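PDB 6PIR: effector protein MavE from Legionella pneumophila subsp. pneumophila, which acts as a virulence effector indispensable for endoplasmic reticulum-mediated remodelling of the Legionella-containing vacuole and for its evasion of lysosomes. Local coordinates for residues T20-D25 with K117-N122; D30-F35 with I73-E78. All blocks are in the same frame, centred on the assembly; numbering follows the deposited sequence.

Contact 1: T20-D25 with K117-N122; sequences TILSVD and KSVREN
L22 and R120 are the nearest residues across this contact, their CA atoms 6.4 Å apart, where the chain leaving helix 5-21 passes the side of helix 115-134. From I21 to V24 the chain makes a type I beta turn, and S23 N, inside the turn, still bonds to T20 O (2.9 Å) of helix 5-21. The turn leaves L22 O facing the other helix, where R120 answers it: NH1 donates to L22 O over 3.0 Å with an N-H...O angle of 145°. The acceptor lies near the guanidinium plane, at its edge, while the donor is tilted 33° from the carbonyl plane. R120 gets there with CG anti to its backbone N (chi1 -162°) and a bend at chi3 that lays the head alongside the turn, so that NH1 comes to L22 O. Its aliphatic part is used too, for CD comes 4.1 Å from L22 CB and packs close against S23 OG. That hydroxyl bonds to the carbonyl of E19 in the preceding helix; the short serine side chain, with OG beside its backbone N, can reach back four residues. Beneath the arginine, L22 CD1 meets V119 CG1 at 3.7 Å; these branched side chains suit a place where L22 also touches A68 and V119 touches F65, both of helix 59-77. The contact thus has a greasy inner half and a polar outer one, in which a long, flexible arginine packs its methylene against L22 CB and joins the turn to helix 115-134 by one moderately bent bond.

Contact 2: D30-F35 with I73-E78; sequences DAIHHF and IALVSE
F35 and L75 form the centre of a small, mainly apolar surface contact, with one carboxylate at its rim, where the short helix 26-36 lies against the C-terminal end of helix 59-77. Their CA atoms, 9.5 Å apart, are the nearest across the pair, so side chains alone bridge the gap. In F35 a chi1 of 173° stretches the ring away from its own backbone N and across. The ring offers its edge: CE2 touches L75 CD2 at 3.7 Å, with the methyl near the ring plane. L75, whose CB leaves its helix at a slant to the partner, reaches over through its two branches, CD2 to the phenylalanine and CD1 to CG2 of I32 at a looser 4.5 Å. The branched leucine can therefore serve two residues about one helical turn apart. E78 comes to the same ring edge, its OE1 3.6 Å from F35 CE2. Its carboxylate stands almost upright to the ring, 86° between the planes, an approach in which a negative oxygen would meet the slightly positive rim of the aromatic. An extended chain beyond CG carries the carboxylate that far. Behind this edge the helix is tied within itself, since I73 O accepts both S77 N and S77 OG (2.8 Å each) from opposite faces of its plane, serine being short enough to fold back. Around the contact, L75 also rests on F17 of helix 5-21 and on T36, H33 bonds to E71 through ND1, and I73 and S77 turn to helix 85-106, so helix 59-77 lies between helix 26-36 and that longer partner.

Overall arrangement
From the N terminus, helix 5-21 runs into the turn at 20-25, the first half of contact 1; D25 then caps the start of helix 26-36, which carries the first half of contact 2. The chain passes through the NPxY motif, N42 to Y45, before helix 59-77 closes contact 2 across 37 residues. Helix 85-106 follows, and helix 115-134 closes contact 1 across 91 residues, so the shorter loop lies wholly within the longer. The centres are about 16 Å apart, yet I21 CG1 meets I32 CD1 at 3.9 Å. Together they fasten helices 5-21 and 26-36 to later helices of this helical part of MavE, which carries the NPxY motif but not the C-terminal transmembrane helix.

Contact 1: T20-D25 with K117-N122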
loop_
_atom_site.group_PDB
_atom_site.type_symbol
_atom_site.label_atom_id
_atom_site.label_comp_id
_atom_site.label_asym_id
_atom_site.label_seq_id
_atom_site.Cartn_x
_atom_site.Cartn_y
_atom_site.Cartn_z
ATOM N N THR A 20 0.926 9.394 -1.256
ATOM C CA THR A 20 0.518 10.353 -2.282
ATOM C C THR A 20 -1.004 10.332 -2.478
ATOM O O THR A 20 -1.671 11.378 -2.445
ATOM C CB THR A 20 1.274 10.028 -3.580
ATOM O OG1 THR A 20 2.699 10.155 -3.381
ATOM C CG2 THR A 20 0.870 10.946 -4.745
ATOM N N ILE A 21 -1.576 9.134 -2.618
ATOM C CA ILE A 21 -3.014 8.997 -2.818
ATOM C C ILE A 21 -3.754 9.539 -1.602
ATOM O O ILE A 21 -4.731 10.285 -1.730
ATOM C CB ILE A 21 -3.366 7.526 -3.110
ATOM C CG1 ILE A 21 -2.722 7.097 -4.432
ATOM C CG2 ILE A 21 -4.907 7.325 -3.195
ATOM C CD1 ILE A 21 -2.753 5.578 -4.660
ATOM N N LEU A 22 -3.248 9.250 -0.404
ATOM C CA LEU A 22 -3.891 9.767 0.799
ATOM C C LEU A 22 -3.615 11.253 1.033
ATOM O O LEU A 22 -4.145 11.829 1.982
ATOM C CB LEU A 22 -3.437 8.944 2.013
ATOM C CG LEU A 22 -3.879 7.481 1.890
ATOM C CD1 LEU A 22 -3.384 6.635 3.065
ATOM C CD2 LEU A 22 -5.417 7.388 1.699
ATOM N N SER A 23 -2.787 11.883 0.220
ATOM C CA SER A 23 -2.470 13.288 0.415
ATOM C C SER A 23 -3.226 14.228 -0.513
ATOM O O SER A 23 -3.015 15.445 -0.432
ATOM C CB SER A 23 -0.977 13.511 0.256
ATOM O OG SER A 23 -0.265 12.868 1.300
ATOM N N VAL A 24 -4.055 13.714 -1.419
ATOM C CA VAL A 24 -4.769 14.550 -2.388
ATOM C C VAL A 24 -6.271 14.346 -2.227
ATOM O O VAL A 24 -6.734 13.413 -1.562
ATOM C CB VAL A 24 -4.326 14.262 -3.826
ATOM C CG1 VAL A 24 -2.799 14.526 -3.980
ATOM C CG2 VAL A 24 -4.648 12.817 -4.173
ATOM N N ASP A 25 -7.036 15.220 -2.879
ATOM C CA ASP A 25 -8.461 15.281 -2.616
ATOM C C ASP A 25 -9.204 14.140 -3.303
ATOM O O ASP A 25 -8.649 13.370 -4.103
ATOM C CB ASP A 25 -9.031 16.646 -3.037
ATOM C CG ASP A 25 -8.870 16.944 -4.534
ATOM O OD1 ASP A 25 -8.838 16.026 -5.387
ATOM O OD2 ASP A 25 -8.789 18.149 -4.872
ATOM N N LYS A 117 -5.149 10.110 7.789
ATOM C CA LYS A 117 -3.983 10.924 8.116
ATOM C C LYS A 117 -2.997 10.096 8.936
ATOM O O LYS A 117 -1.769 10.151 8.718
ATOM C CB LYS A 117 -4.433 12.200 8.849
ATOM C CG LYS A 117 -3.292 13.180 9.202
ATOM C CD LYS A 117 -3.784 14.445 9.956
ATOM C CE LYS A 117 -4.736 15.333 9.140
ATOM N NZ LYS A 117 -5.016 16.648 9.865
ATOM N N SER A 118 -3.517 9.282 9.860
ATOM C CA SER A 118 -2.621 8.418 10.647
ATOM C C SER A 118 -1.941 7.387 9.778
ATOM O O SER A 118 -0.760 7.087 9.981
ATOM C CB SER A 118 -3.375 7.723 11.773
ATOM O OG SER A 118 -3.815 8.634 12.758
ATOM N N VAL A 119 -2.682 6.796 8.830
ATOM C CA VAL A 119 -2.083 5.836 7.915
ATOM C C VAL A 119 -0.961 6.501 7.148
ATOM O O VAL A 119 0.129 5.948 7.011
ATOM C CB VAL A 119 -3.132 5.244 6.959
ATOM C CG1 VAL A 119 -2.417 4.392 5.903
ATOM C CG2 VAL A 119 -4.145 4.424 7.748
ATOM N N ARG A 120 -1.227 7.696 6.620
ATOM C CA ARG A 120 -0.216 8.464 5.917
ATOM C C ARG A 120 1.046 8.588 6.763
ATOM O O ARG A 120 2.153 8.356 6.270
ATOM C CB ARG A 120 -0.794 9.834 5.581
ATOM C CG ARG A 120 -0.110 10.640 4.510
ATOM C CD ARG A 120 -1.128 11.717 4.060
ATOM N NE ARG A 120 -1.233 12.864 4.965
ATOM C CZ ARG A 120 -2.331 13.615 5.107
ATOM N NH1 ARG A 120 -3.430 13.331 4.421
ATOM N NH2 ARG A 120 -2.343 14.647 5.955
ATOM N N GLU A 121 0.889 8.926 8.054
ATOM C CA GLU A 121 2.064 9.160 8.898
ATOM C C GLU A 121 2.766 7.856 9.279
ATOM O O GLU A 121 4.002 7.787 9.261
ATOM C CB GLU A 121 1.657 9.994 10.100
ATOM C CG GLU A 121 1.325 11.418 9.641
ATOM C CD GLU A 121 0.448 12.144 10.632
ATOM O OE1 GLU A 121 0.023 11.468 11.594
ATOM O OE2 GLU A 121 0.175 13.359 10.445
ATOM N N ASN A 122 2.003 6.806 9.611
ATOM C CA ASN A 122 2.580 5.477 9.798
ATOM C C ASN A 122 3.424 5.105 8.582
ATOM O O ASN A 122 4.588 4.708 8.703
ATOM C CB ASN A 122 1.473 4.417 9.984
ATOM C CG ASN A 122 0.695 4.547 11.312
ATOM O OD1 ASN A 122 1.142 5.197 12.262
ATOM N ND2 ASN A 122 -0.497 3.926 11.365
#

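Contact 2: D30-F35 with I73-E78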
loop_
_atom_site.group_PDB
_atom_site.type_symbol
_atom_site.label_atom_id
_atom_site.label_comp_id
_atom_site.label_asym_id
_atom_site.label_seq_id
_atom_site.Cartn_x
_atom_site.Cartn_y
_atom_site.Cartn_z
ATOM N N ASP A 30 -10.231 9.714 -7.123
ATOM C CA ASP A 30 -11.086 9.040 -8.102
ATOM C C ASP A 30 -10.411 8.981 -9.463
ATOM O O ASP A 30 -10.565 7.996 -10.189
ATOM C CB ASP A 30 -12.443 9.732 -8.232
ATOM C CG ASP A 30 -13.303 9.623 -6.975
ATOM O OD1 ASP A 30 -13.033 8.745 -6.143
ATOM O OD2 ASP A 30 -14.282 10.400 -6.858
ATOM N N ALA A 31 -9.674 10.040 -9.842
ATOM C CA ALA A 31 -8.939 10.025 -11.114
ATOM C C ALA A 31 -7.848 8.951 -11.121
ATOM O O ALA A 31 -7.643 8.256 -12.132
ATOM C CB ALA A 31 -8.347 11.410 -11.380
ATOM N N ILE A 32 -7.136 8.818 -9.999
ATOM C CA ILE A 32 -6.103 7.792 -9.852
ATOM C C ILE A 32 -6.726 6.411 -9.955
ATOM O O ILE A 32 -6.226 5.531 -10.668
ATOM C CB ILE A 32 -5.371 7.954 -8.516
ATOM C CG1 ILE A 32 -4.628 9.290 -8.462
ATOM C CG2 ILE A 32 -4.400 6.763 -8.340
ATOM C CD1 ILE A 32 -4.097 9.680 -7.063
ATOM N N HIS A 33 -7.843 6.211 -9.249
ATOM C CA HIS A 33 -8.567 4.952 -9.340
ATOM C C HIS A 33 -8.948 4.648 -10.783
ATOM O O HIS A 33 -8.772 3.520 -11.270
ATOM C CB HIS A 33 -9.819 4.979 -8.449
ATOM C CG HIS A 33 -10.487 3.642 -8.376
ATOM N ND1 HIS A 33 -9.928 2.574 -7.698
ATOM C CD2 HIS A 33 -11.583 3.157 -9.000
ATOM C CE1 HIS A 33 -10.693 1.506 -7.867
ATOM N NE2 HIS A 33 -11.700 1.836 -8.653
ATOM N N HIS A 34 -9.507 5.646 -11.475
ATOM C CA HIS A 34 -9.912 5.460 -12.849
ATOM C C HIS A 34 -8.736 5.021 -13.702
ATOM O O HIS A 34 -8.876 4.140 -14.563
ATOM C CB HIS A 34 -10.495 6.780 -13.347
ATOM C CG HIS A 34 -10.875 6.752 -14.789
ATOM N ND1 HIS A 34 -11.618 5.730 -15.340
ATOM C CD2 HIS A 34 -10.600 7.610 -15.796
ATOM C CE1 HIS A 34 -11.795 5.969 -16.628
ATOM N NE2 HIS A 34 -11.187 7.104 -16.928
ATOM N N PHE A 35 -7.557 5.597 -13.437
ATOM C CA PHE A 35 -6.366 5.262 -14.205
ATOM C C PHE A 35 -5.929 3.823 -13.965
ATOM O O PHE A 35 -5.449 3.157 -14.889
ATOM C CB PHE A 35 -5.223 6.220 -13.841
ATOM C CG PHE A 35 -3.912 5.841 -14.471
ATOM C CD1 PHE A 35 -3.665 6.130 -15.806
ATOM C CD2 PHE A 35 -2.929 5.207 -13.725
ATOM C CE1 PHE A 35 -2.446 5.764 -16.398
ATOM C CE2 PHE A 35 -1.722 4.843 -14.307
ATOM C CZ PHE A 35 -1.471 5.131 -15.622
ATOM N N ILE A 73 -0.318 -0.801 -5.419
ATOM C CA ILE A 73 0.232 -2.055 -5.952
ATOM C C ILE A 73 0.221 -2.040 -7.479
ATOM O O ILE A 73 1.201 -2.428 -8.126
ATOM C CB ILE A 73 -0.542 -3.261 -5.393
ATOM C CG1 ILE A 73 -0.344 -3.382 -3.893
ATOM C CG2 ILE A 73 -0.156 -4.551 -6.108
ATOM C CD1 ILE A 73 -1.304 -4.323 -3.243
ATOM N N ALA A 74 -0.901 -1.614 -8.075
ATOM C CA ALA A 74 -1.001 -1.496 -9.524
ATOM C C ALA A 74 0.103 -0.610 -10.083
ATOM O O ALA A 74 0.774 -0.980 -11.058
ATOM C CB ALA A 74 -2.380 -0.919 -9.887
ATOM N N LEU A 75 0.298 0.575 -9.477
ATOM C CA LEU A 75 1.256 1.540 -10.000
ATOM C C LEU A 75 2.692 1.038 -9.868
ATOM O O LEU A 75 3.496 1.152 -10.806
ATOM C CB LEU A 75 1.091 2.875 -9.278
ATOM C CG LEU A 75 -0.208 3.657 -9.612
ATOM C CD1 LEU A 75 -0.409 4.764 -8.612
ATOM C CD2 LEU A 75 -0.134 4.211 -11.017
ATOM N N VAL A 76 3.029 0.455 -8.723
ATOM C CA VAL A 76 4.369 -0.110 -8.594
ATOM C C VAL A 76 4.547 -1.290 -9.535
ATOM O O VAL A 76 5.556 -1.386 -10.239
ATOM C CB VAL A 76 4.653 -0.506 -7.130
ATOM C CG1 VAL A 76 5.978 -1.274 -7.031
ATOM C CG2 VAL A 76 4.699 0.751 -6.245
ATOM N N SER A 77 3.564 -2.189 -9.594
ATOM C CA SER A 77 3.720 -3.400 -10.379
ATOM C C SER A 77 3.855 -3.098 -11.862
ATOM O O SER A 77 4.531 -3.839 -12.575
ATOM C CB SER A 77 2.539 -4.350 -10.164
ATOM O OG SER A 77 2.421 -4.796 -8.830
ATOM N N GLU A 78 3.217 -2.033 -12.364
ATOM C CA GLU A 78 3.319 -1.823 -13.806
ATOM C C GLU A 78 4.677 -1.279 -14.254
ATOM O O GLU A 78 4.903 -1.188 -15.463
ATOM C CB GLU A 78 2.184 -0.922 -14.304
ATOM C CG GLU A 78 2.282 0.482 -13.869
ATOM C CD GLU A 78 1.035 1.253 -14.239
ATOM O OE1 GLU A 78 1.064 2.501 -14.117
ATOM O OE2 GLU A 78 0.025 0.596 -14.583
#